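Local coordinates for protein DOA1 (Saccharomyces cerevisiae, PDB 3ODT) that probably binds ubiquitin through its seven-bladed WD40 beta-propeller domain, which is linked to the regulated turnover of F-box proteins, at residues 159-167 and 179-190; 35-43 and 54-65. One frame throughout, in Å; residues are numbered along the deposited sequence.

Interaction 1 of 2, residues 159-167 and 179-190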
loop_
_atom_site.group_PDB
_atom_site.type_symbol
_atom_site.label_atom_id
_atom_site.label_comp_id
_atom_site.label_asym_id
_atom_site.label_seq_id
_atom_site.Cartn_x
_atom_site.Cartn_y
_atom_site.Cartn_z
ATOM N N LEU A 159 -10.496 9.004 -1.593
ATOM C CA LEU A 159 -9.364 9.872 -1.926
ATOM C C LEU A 159 -8.456 9.151 -2.927
ATOM O O LEU A 159 -8.149 7.981 -2.754
ATOM C CB LEU A 159 -8.572 10.192 -0.665
ATOM C CG LEU A 159 -7.652 11.407 -0.718
ATOM C CD1 LEU A 159 -8.422 12.725 -0.814
ATOM C CD2 LEU A 159 -6.754 11.404 0.522
ATOM N N THR A 160 -8.065 9.847 -3.986
ATOM C CA THR A 160 -7.233 9.273 -5.024
ATOM C C THR A 160 -6.013 10.158 -5.278
ATOM O O THR A 160 -6.069 11.395 -5.122
ATOM C CB THR A 160 -8.046 9.128 -6.341
ATOM O OG1 THR A 160 -8.588 10.401 -6.715
ATOM C CG2 THR A 160 -9.201 8.109 -6.161
ATOM N N ALA A 161 -4.943 9.519 -5.724
ATOM C CA ALA A 161 -3.670 10.145 -6.027
ATOM C C ALA A 161 -3.266 9.765 -7.432
ATOM O O ALA A 161 -3.337 8.582 -7.814
ATOM C CB ALA A 161 -2.613 9.630 -5.080
ATOM N N SER A 162 -2.776 10.737 -8.190
ATOM C CA SER A 162 -2.529 10.530 -9.614
ATOM C C SER A 162 -1.231 11.090 -10.167
ATOM O O SER A 162 -0.651 12.059 -9.658
ATOM C CB SER A 162 -3.744 11.073 -10.389
ATOM O OG SER A 162 -3.598 11.055 -11.790
ATOM N N ALA A 163 -0.789 10.483 -11.272
ATOM C CA ALA A 163 0.303 10.999 -12.076
ATOM C C ALA A 163 -0.023 12.354 -12.683
ATOM O O ALA A 163 0.881 13.027 -13.210
ATOM C CB ALA A 163 0.667 9.985 -13.196
ATOM N N ASP A 164 -1.292 12.773 -12.606
ATOM C CA ASP A 164 -1.645 14.102 -13.112
ATOM C C ASP A 164 -1.301 15.206 -12.102
ATOM O O ASP A 164 -1.585 16.369 -12.319
ATOM C CB ASP A 164 -3.106 14.168 -13.598
ATOM C CG ASP A 164 -4.137 14.118 -12.473
ATOM O OD1 ASP A 164 -3.781 14.189 -11.284
ATOM O OD2 ASP A 164 -5.339 13.985 -12.790
ATOM N N LYS A 165 -0.616 14.813 -11.033
ATOM C CA LYS A 165 -0.075 15.724 -10.011
ATOM C C LYS A 165 -1.134 16.248 -9.039
ATOM O O LYS A 165 -0.914 17.219 -8.352
ATOM C CB LYS A 165 0.739 16.867 -10.629
ATOM C CG LYS A 165 1.777 16.374 -11.605
ATOM C CD LYS A 165 2.683 17.493 -12.089
ATOM C CE LYS A 165 1.921 18.447 -13.000
ATOM N NZ LYS A 165 2.771 19.586 -13.529
ATOM N N THR A 166 -2.286 15.580 -8.996
ATOM C CA THR A 166 -3.356 15.990 -8.094
ATOM C C THR A 166 -3.811 14.836 -7.213
ATOM O O THR A 166 -3.602 13.649 -7.534
ATOM C CB THR A 166 -4.603 16.533 -8.825
ATOM O OG1 THR A 166 -5.323 15.435 -9.417
ATOM C CG2 THR A 166 -4.251 17.613 -9.879
ATOM N N ILE A 167 -4.439 15.223 -6.108
ATOM C CA ILE A 167 -5.172 14.345 -5.193
ATOM C C ILE A 167 -6.628 14.782 -5.319
ATOM O O ILE A 167 -6.885 15.981 -5.342
ATOM C CB ILE A 167 -4.667 14.504 -3.746
ATOM C CG1 ILE A 167 -3.211 14.019 -3.687
ATOM C CG2 ILE A 167 -5.506 13.700 -2.784
ATOM C CD1 ILE A 167 -2.330 14.876 -2.888
ATOM N N PHE A 179 -7.003 18.733 -4.918
ATOM C CA PHE A 179 -5.820 19.307 -4.284
ATOM C C PHE A 179 -4.689 19.310 -5.321
ATOM O O PHE A 179 -4.010 18.298 -5.546
ATOM C CB PHE A 179 -5.414 18.478 -3.055
ATOM C CG PHE A 179 -6.527 18.268 -2.049
ATOM C CD1 PHE A 179 -6.672 19.117 -0.958
ATOM C CD2 PHE A 179 -7.399 17.197 -2.176
ATOM C CE1 PHE A 179 -7.677 18.928 -0.045
ATOM C CE2 PHE A 179 -8.422 17.006 -1.290
ATOM C CZ PHE A 179 -8.560 17.859 -0.208
ATOM N N SER A 180 -4.486 20.456 -5.960
ATOM C CA SER A 180 -3.514 20.581 -7.054
ATOM C C SER A 180 -2.244 21.272 -6.589
ATOM O O SER A 180 -1.263 21.348 -7.341
ATOM C CB SER A 180 -4.098 21.362 -8.216
ATOM O OG SER A 180 -4.292 22.708 -7.832
ATOM N N GLY A 181 -2.256 21.757 -5.353
ATOM C CA GLY A 181 -1.105 22.475 -4.811
ATOM C C GLY A 181 -0.223 21.731 -3.814
ATOM O O GLY A 181 0.588 22.359 -3.117
ATOM N N ILE A 182 -0.362 20.413 -3.748
ATOM C CA ILE A 182 0.368 19.624 -2.750
ATOM C C ILE A 182 1.707 19.149 -3.308
ATOM O O ILE A 182 2.738 19.292 -2.648
ATOM C CB ILE A 182 -0.462 18.423 -2.277
ATOM C CG1 ILE A 182 -1.854 18.910 -1.876
ATOM C CG2 ILE A 182 0.239 17.721 -1.107
ATOM C CD1 ILE A 182 -1.857 19.941 -0.777
ATOM N N HIS A 183 1.685 18.571 -4.509
ATOM C CA HIS A 183 2.905 18.157 -5.175
ATOM C C HIS A 183 2.887 18.662 -6.596
ATOM O O HIS A 183 1.823 18.691 -7.225
ATOM C CB HIS A 183 2.982 16.642 -5.222
ATOM C CG HIS A 183 3.062 15.995 -3.878
ATOM N ND1 HIS A 183 1.979 15.386 -3.283
ATOM C CD2 HIS A 183 4.094 15.859 -3.015
ATOM C CE1 HIS A 183 2.345 14.878 -2.115
ATOM N NE2 HIS A 183 3.619 15.169 -1.926
ATOM N N ASN A 184 4.058 19.015 -7.119
ATOM C CA ASN A 184 4.200 19.380 -8.523
ATOM C C ASN A 184 4.809 18.229 -9.321
ATOM O O ASN A 184 5.621 18.440 -10.221
ATOM C CB ASN A 184 5.059 20.637 -8.668
ATOM C CG ASN A 184 4.979 21.241 -10.056
ATOM O OD1 ASN A 184 3.965 21.113 -10.743
ATOM N ND2 ASN A 184 6.051 21.903 -10.476
ATOM N N ASP A 185 4.407 17.009 -8.975
ATOM C CA ASP A 185 4.924 15.808 -9.591
ATOM C C ASP A 185 3.909 14.711 -9.310
ATOM O O ASP A 185 2.905 14.929 -8.621
ATOM C CB ASP A 185 6.282 15.435 -8.987
ATOM C CG ASP A 185 7.175 14.614 -9.935
ATOM O OD1 ASP A 185 6.677 13.937 -10.873
ATOM O OD2 ASP A 185 8.403 14.598 -9.678
ATOM N N VAL A 186 4.169 13.546 -9.871
ATOM C CA VAL A 186 3.301 12.391 -9.744
ATOM C C VAL A 186 3.043 12.091 -8.272
ATOM O O VAL A 186 3.985 12.016 -7.485
ATOM C CB VAL A 186 4.005 11.192 -10.380
ATOM C CG1 VAL A 186 3.268 9.901 -10.062
ATOM C CG2 VAL A 186 4.242 11.416 -11.897
ATOM N N VAL A 187 1.776 11.940 -7.889
ATOM C CA VAL A 187 1.434 11.547 -6.504
ATOM C C VAL A 187 1.283 10.034 -6.464
ATOM O O VAL A 187 0.542 9.457 -7.273
ATOM C CB VAL A 187 0.165 12.237 -5.998
ATOM C CG1 VAL A 187 0.055 12.061 -4.503
ATOM C CG2 VAL A 187 0.232 13.721 -6.319
ATOM N N ARG A 188 2.019 9.397 -5.559
ATOM C CA ARG A 188 2.160 7.958 -5.571
ATOM C C ARG A 188 1.345 7.231 -4.502
ATOM O O ARG A 188 0.957 6.069 -4.679
ATOM C CB ARG A 188 3.622 7.590 -5.378
ATOM C CG ARG A 188 4.541 7.959 -6.537
ATOM C CD ARG A 188 4.205 7.203 -7.770
ATOM N NE ARG A 188 4.492 5.753 -7.748
ATOM C CZ ARG A 188 5.433 5.146 -8.466
ATOM N NH1 ARG A 188 6.284 5.855 -9.234
ATOM N NH2 ARG A 188 5.537 3.818 -8.406
ATOM N N HIS A 189 1.110 7.880 -3.368
ATOM C CA HIS A 189 0.439 7.161 -2.292
ATOM C C HIS A 189 -0.207 8.076 -1.280
ATOM O O HIS A 189 0.157 9.245 -1.143
ATOM C CB HIS A 189 1.412 6.176 -1.593
ATOM C CG HIS A 189 0.771 4.855 -1.289
ATOM N ND1 HIS A 189 0.438 3.947 -2.270
ATOM C CD2 HIS A 189 0.380 4.295 -0.115
ATOM C CE1 HIS A 189 -0.128 2.894 -1.715
ATOM N NE2 HIS A 189 -0.188 3.081 -0.404
ATOM N N LEU A 190 -1.154 7.504 -0.550
ATOM C CA LEU A 190 -1.969 8.209 0.409
ATOM C C LEU A 190 -2.127 7.411 1.695
ATOM O O LEU A 190 -2.211 6.185 1.660
ATOM C CB LEU A 190 -3.351 8.465 -0.173
ATOM C CG LEU A 190 -3.496 9.243 -1.480
ATOM C CD1 LEU A 190 -4.903 9.103 -2.026
ATOM C CD2 LEU A 190 -3.149 10.695 -1.229
#

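Interaction 2 of 2, residues 35-43 and 54-65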
loop_
_atom_site.group_PDB
_atom_site.type_symbol
_atom_site.label_atom_id
_atom_site.label_comp_id
_atom_site.label_asym_id
_atom_site.label_seq_id
_atom_site.Cartn_x
_atom_site.Cartn_y
_atom_site.Cartn_z
ATOM N N VAL A 35 2.892 -9.898 -3.003
ATOM C CA VAL A 35 2.699 -10.184 -4.417
ATOM C C VAL A 35 3.875 -9.631 -5.188
ATOM O O VAL A 35 4.594 -8.737 -4.712
ATOM C CB VAL A 35 1.364 -9.623 -4.948
ATOM C CG1 VAL A 35 0.144 -10.178 -4.179
ATOM C CG2 VAL A 35 1.372 -8.109 -4.925
ATOM N N SER A 36 4.085 -10.154 -6.383
ATOM C CA SER A 36 5.335 -9.945 -7.066
ATOM C C SER A 36 5.144 -9.921 -8.570
ATOM O O SER A 36 4.169 -10.471 -9.093
ATOM C CB SER A 36 6.288 -11.091 -6.667
ATOM O OG SER A 36 7.424 -11.182 -7.488
ATOM N N ARG A 37 6.100 -9.339 -9.278
ATOM C CA ARG A 37 6.162 -9.480 -10.724
ATOM C C ARG A 37 6.377 -10.927 -11.182
ATOM O O ARG A 37 6.220 -11.221 -12.370
ATOM C CB ARG A 37 7.234 -8.571 -11.267
ATOM C CG ARG A 37 6.851 -7.103 -11.200
ATOM C CD ARG A 37 8.086 -6.256 -11.440
ATOM N NE ARG A 37 8.697 -6.465 -12.749
ATOM C CZ ARG A 37 8.412 -5.751 -13.833
ATOM N NH1 ARG A 37 7.501 -4.781 -13.783
ATOM N NH2 ARG A 37 9.039 -5.999 -14.973
ATOM N N ASP A 38 6.702 -11.835 -10.260
ATOM C CA ASP A 38 6.790 -13.263 -10.597
ATOM C C ASP A 38 5.404 -13.917 -10.774
ATOM O O ASP A 38 5.301 -15.086 -11.121
ATOM C CB ASP A 38 7.676 -14.059 -9.607
ATOM C CG ASP A 38 7.063 -14.223 -8.213
ATOM O OD1 ASP A 38 5.880 -13.893 -8.008
ATOM O OD2 ASP A 38 7.791 -14.726 -7.306
ATOM N N GLY A 39 4.348 -13.145 -10.545
ATOM C CA GLY A 39 3.001 -13.589 -10.795
ATOM C C GLY A 39 2.370 -14.351 -9.642
ATOM O O GLY A 39 1.260 -14.859 -9.789
ATOM N N THR A 40 3.055 -14.413 -8.502
ATOM C CA THR A 40 2.570 -15.171 -7.367
ATOM C C THR A 40 2.102 -14.286 -6.219
ATOM O O THR A 40 2.552 -13.135 -6.067
ATOM C CB THR A 40 3.614 -16.181 -6.820
ATOM O OG1 THR A 40 4.695 -15.486 -6.178
ATOM C CG2 THR A 40 4.138 -17.086 -7.916
ATOM N N VAL A 41 1.187 -14.853 -5.440
ATOM C CA VAL A 41 0.767 -14.342 -4.131
ATOM C C VAL A 41 1.312 -15.348 -3.138
ATOM O O VAL A 41 1.051 -16.539 -3.268
ATOM C CB VAL A 41 -0.754 -14.354 -3.978
ATOM C CG1 VAL A 41 -1.159 -13.784 -2.618
ATOM C CG2 VAL A 41 -1.415 -13.583 -5.113
ATOM N N ARG A 42 2.069 -14.879 -2.159
ATOM C CA ARG A 42 2.601 -15.723 -1.101
ATOM C C ARG A 42 2.090 -15.323 0.248
ATOM O O ARG A 42 1.987 -14.138 0.572
ATOM C CB ARG A 42 4.120 -15.697 -1.132
ATOM C CG ARG A 42 4.630 -16.364 -2.361
ATOM C CD ARG A 42 6.109 -16.269 -2.485
ATOM N NE ARG A 42 6.456 -16.471 -3.888
ATOM C CZ ARG A 42 7.120 -17.498 -4.377
ATOM N NH1 ARG A 42 7.533 -18.480 -3.607
ATOM N NH2 ARG A 42 7.354 -17.516 -5.667
ATOM N N LEU A 43 1.741 -16.341 1.018
ATOM C CA LEU A 43 1.321 -16.220 2.404
ATOM C C LEU A 43 2.443 -16.769 3.256
ATOM O O LEU A 43 2.888 -17.925 3.075
ATOM C CB LEU A 43 0.047 -17.015 2.636
ATOM C CG LEU A 43 -0.445 -17.007 4.073
ATOM C CD1 LEU A 43 -0.854 -15.603 4.510
ATOM C CD2 LEU A 43 -1.618 -17.960 4.195
ATOM N N VAL A 54 2.957 -20.523 -1.684
ATOM C CA VAL A 54 2.312 -19.867 -2.799
ATOM C C VAL A 54 0.835 -20.221 -2.779
ATOM O O VAL A 54 0.472 -21.401 -2.875
ATOM C CB VAL A 54 2.914 -20.283 -4.161
ATOM C CG1 VAL A 54 2.140 -19.663 -5.293
ATOM C CG2 VAL A 54 4.367 -19.864 -4.232
ATOM N N VAL A 55 -0.014 -19.206 -2.670
ATOM C CA VAL A 55 -1.458 -19.427 -2.611
ATOM C C VAL A 55 -2.129 -19.101 -3.931
ATOM O O VAL A 55 -3.286 -19.453 -4.138
ATOM C CB VAL A 55 -2.113 -18.649 -1.449
ATOM C CG1 VAL A 55 -1.610 -19.197 -0.090
ATOM C CG2 VAL A 55 -1.864 -17.173 -1.565
ATOM N N TYR A 56 -1.386 -18.469 -4.840
ATOM C CA TYR A 56 -1.881 -18.230 -6.199
ATOM C C TYR A 56 -0.712 -17.992 -7.150
ATOM O O TYR A 56 0.233 -17.304 -6.813
ATOM C CB TYR A 56 -2.827 -17.003 -6.248
ATOM C CG TYR A 56 -3.194 -16.594 -7.673
ATOM C CD1 TYR A 56 -4.331 -17.083 -8.292
ATOM C CD2 TYR A 56 -2.382 -15.724 -8.394
ATOM C CE1 TYR A 56 -4.648 -16.695 -9.599
ATOM C CE2 TYR A 56 -2.693 -15.325 -9.667
ATOM C CZ TYR A 56 -3.816 -15.806 -10.272
ATOM O OH TYR A 56 -4.088 -15.407 -11.574
ATOM N N THR A 57 -0.806 -18.559 -8.341
ATOM C CA THR A 57 0.142 -18.306 -9.419
ATOM C C THR A 57 -0.599 -17.988 -10.693
ATOM O O THR A 57 -1.580 -18.663 -11.049
ATOM C CB THR A 57 1.021 -19.520 -9.741
ATOM O OG1 THR A 57 1.617 -20.015 -8.546
ATOM C CG2 THR A 57 2.121 -19.110 -10.684
ATOM N N GLY A 58 -0.076 -16.980 -11.399
ATOM C CA GLY A 58 -0.514 -16.627 -12.744
ATOM C C GLY A 58 0.661 -16.054 -13.511
ATOM O O GLY A 58 1.763 -15.910 -12.961
ATOM N N GLN A 59 0.471 -15.749 -14.786
ATOM C CA GLN A 59 1.579 -15.206 -15.573
ATOM C C GLN A 59 1.737 -13.692 -15.434
ATOM O O GLN A 59 2.860 -13.160 -15.523
ATOM C CB GLN A 59 1.453 -15.621 -17.044
ATOM C CG GLN A 59 1.839 -17.088 -17.271
ATOM C CD GLN A 59 3.198 -17.457 -16.606
ATOM O OE1 GLN A 59 4.201 -16.762 -16.783
ATOM N NE2 GLN A 59 3.217 -18.556 -15.825
ATOM N N GLY A 60 0.646 -12.983 -15.175
ATOM C CA GLY A 60 0.746 -11.538 -15.161
ATOM C C GLY A 60 1.412 -10.996 -13.906
ATOM O O GLY A 60 1.274 -11.554 -12.825
ATOM N N PHE A 61 2.086 -9.870 -14.063
ATOM C CA PHE A 61 2.725 -9.200 -12.954
ATOM C C PHE A 61 1.640 -8.822 -11.954
ATOM O O PHE A 61 0.551 -8.343 -12.348
ATOM C CB PHE A 61 3.410 -7.918 -13.420
ATOM C CG PHE A 61 4.500 -8.116 -14.413
ATOM C CD1 PHE A 61 5.054 -9.367 -14.660
ATOM C CD2 PHE A 61 4.988 -7.020 -15.119
ATOM C CE1 PHE A 61 6.070 -9.515 -15.596
ATOM C CE2 PHE A 61 6.002 -7.175 -16.045
ATOM C CZ PHE A 61 6.542 -8.423 -16.279
ATOM N N LEU A 62 1.922 -9.027 -10.681
ATOM C CA LEU A 62 1.035 -8.590 -9.608
ATOM C C LEU A 62 1.703 -7.398 -8.911
ATOM O O LEU A 62 2.890 -7.452 -8.528
ATOM C CB LEU A 62 0.740 -9.723 -8.631
ATOM C CG LEU A 62 0.013 -10.932 -9.214
ATOM C CD1 LEU A 62 -0.195 -11.985 -8.158
ATOM C CD2 LEU A 62 -1.314 -10.470 -9.798
ATOM N N ASN A 63 0.920 -6.329 -8.780
ATOM C CA ASN A 63 1.378 -5.033 -8.289
ATOM C C ASN A 63 0.718 -4.523 -7.029
ATOM O O ASN A 63 1.217 -3.601 -6.392
ATOM C CB ASN A 63 1.255 -4.004 -9.398
ATOM C CG ASN A 63 2.234 -4.266 -10.530
ATOM O OD1 ASN A 63 3.412 -4.492 -10.285
ATOM N ND2 ASN A 63 1.737 -4.264 -11.777
ATOM N N SER A 64 -0.401 -5.135 -6.654
ATOM C CA SER A 64 -1.161 -4.683 -5.505
ATOM C C SER A 64 -1.799 -5.872 -4.768
ATOM O O SER A 64 -2.165 -6.901 -5.373
ATOM C CB SER A 64 -2.212 -3.670 -5.957
ATOM O OG SER A 64 -3.064 -4.223 -6.930
ATOM N N VAL A 65 -1.969 -5.682 -3.467
ATOM C CA VAL A 65 -2.602 -6.673 -2.603
ATOM C C VAL A 65 -3.268 -5.938 -1.442
ATOM O O VAL A 65 -2.823 -4.848 -1.030
ATOM C CB VAL A 65 -1.548 -7.696 -2.047
ATOM C CG1 VAL A 65 -0.603 -7.029 -1.041
ATOM C CG2 VAL A 65 -2.195 -8.947 -1.455
#

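Interaction 1 of 2, residues 159-167 and 179-190
With chi1 at -167°, V187 swings CG1 away from its own N, while I167 turns CG1 back beside its N (chi1 -65°); the two side chains cross at about a right angle, I167 CG1 lying 3.9 Å from V187 CG1. The same V187 methyl rests on A161 CB. L190 completes the apolar group: its CG sits 3.7 Å from A161 CB and its CD1 presses against L159. The L190 and I167 side chains slide past each other in opposite directions, CD2 of L190 against CG2 of I167. These residues join two neighbouring blades of the propeller, because 187-190 begins the innermost strand of the next blade while 159-162 and 167 belong to the second and third strands of the preceding one. F179, on that blade's outer strand, forms a hydrogen-bonded antiparallel pair with I167; F179 N reaches I167 O at 2.8 Å, nearly head-on, and I167 O also lies in plane at the edge of the F179 ring. V187 N donates to S162 O (3.0 Å) from above the carbonyl plane, and K165 N approaches from the opposite face. After this beta turn comes an Asx turn, T166 N to D164 OD1, with T166 OG1 as second donor at 2.7 Å; H141 holds D164 OD2. The junction is held mainly by aliphatic contact, A163 against V186 included, with S162 O as shared backbone acceptor. K165, exposed to solvent, adds its aliphatic chain, laid along N184 and D185 with CG 3.5 Å from D185 O; K165 NZ contributes little, a weak 3.4 Å bond to N184 OD1.

Interaction 2 of 2, residues 35-43 and 54-65
A tight turn of the WD40 blade, type I from S36 to G39, fits against the crossover that carries the chain from outer strand 50-57 to 62-68, the inner strand of the next blade. S36 O receives L62 N at 3.1 Å on one face of its carbonyl plane and G39 N on the other. G39 CA comes within 3.4 Å of G58 O, leaving no room for a side chain; G60 O is a second CH...O acceptor, and G39 O accepts G58 N. Next along the hairpin, V41 O faces both V55 and Y56, a classic beta bulge: V55 N bonds at 2.9 Å, Y56 N only weakly. In this propeller the bulge falls where the outer strand nears its end, and V41 CG2 packs on L62 CD1 (3.6 Å), tying the hairpin to the following blade. R37, bent at chi3 (61°), makes an off-centre cation-pi contact, CZ 4.1 Å from the F61 centroid. The planes are tilted by 40°, with F61 CE2 against the guanidinium face. On the face bearing T40, V54 CG2 sits over the R42 guanidinium, 3.5 Å from NH1. R42 NE donates to T40 OG1 (3.1 Å), itself bonded to D38 OD1, and R42 NH2 forms a salt bridge with D38 OD2, which H17 also holds.

How the interactions relate
Both contacts occupy the equivalent place at two blade junctions, each joining a turn between second and third strands to the crossover into the next blade, and they lie on opposite sides of the chain's centre, their centres about 27 Å apart. Each is partly buried, with an aliphatic interior and polar margins, and both turns share an Asp-Thr Asx turn. The two run equally far along the inner strand, but leucine and isoleucine fill much of interaction 1, valine most of interaction 2 apart from L62. Interaction 1 pairs with the outer strand through a single bridge, interaction 2 through three and a bulge. At the margins, 159-167/179-190 has a weak lysine-asparagine bond, 35-43/54-65 a cation-pi contact and an arginine under V54, whose salt bridge stays within 35-43.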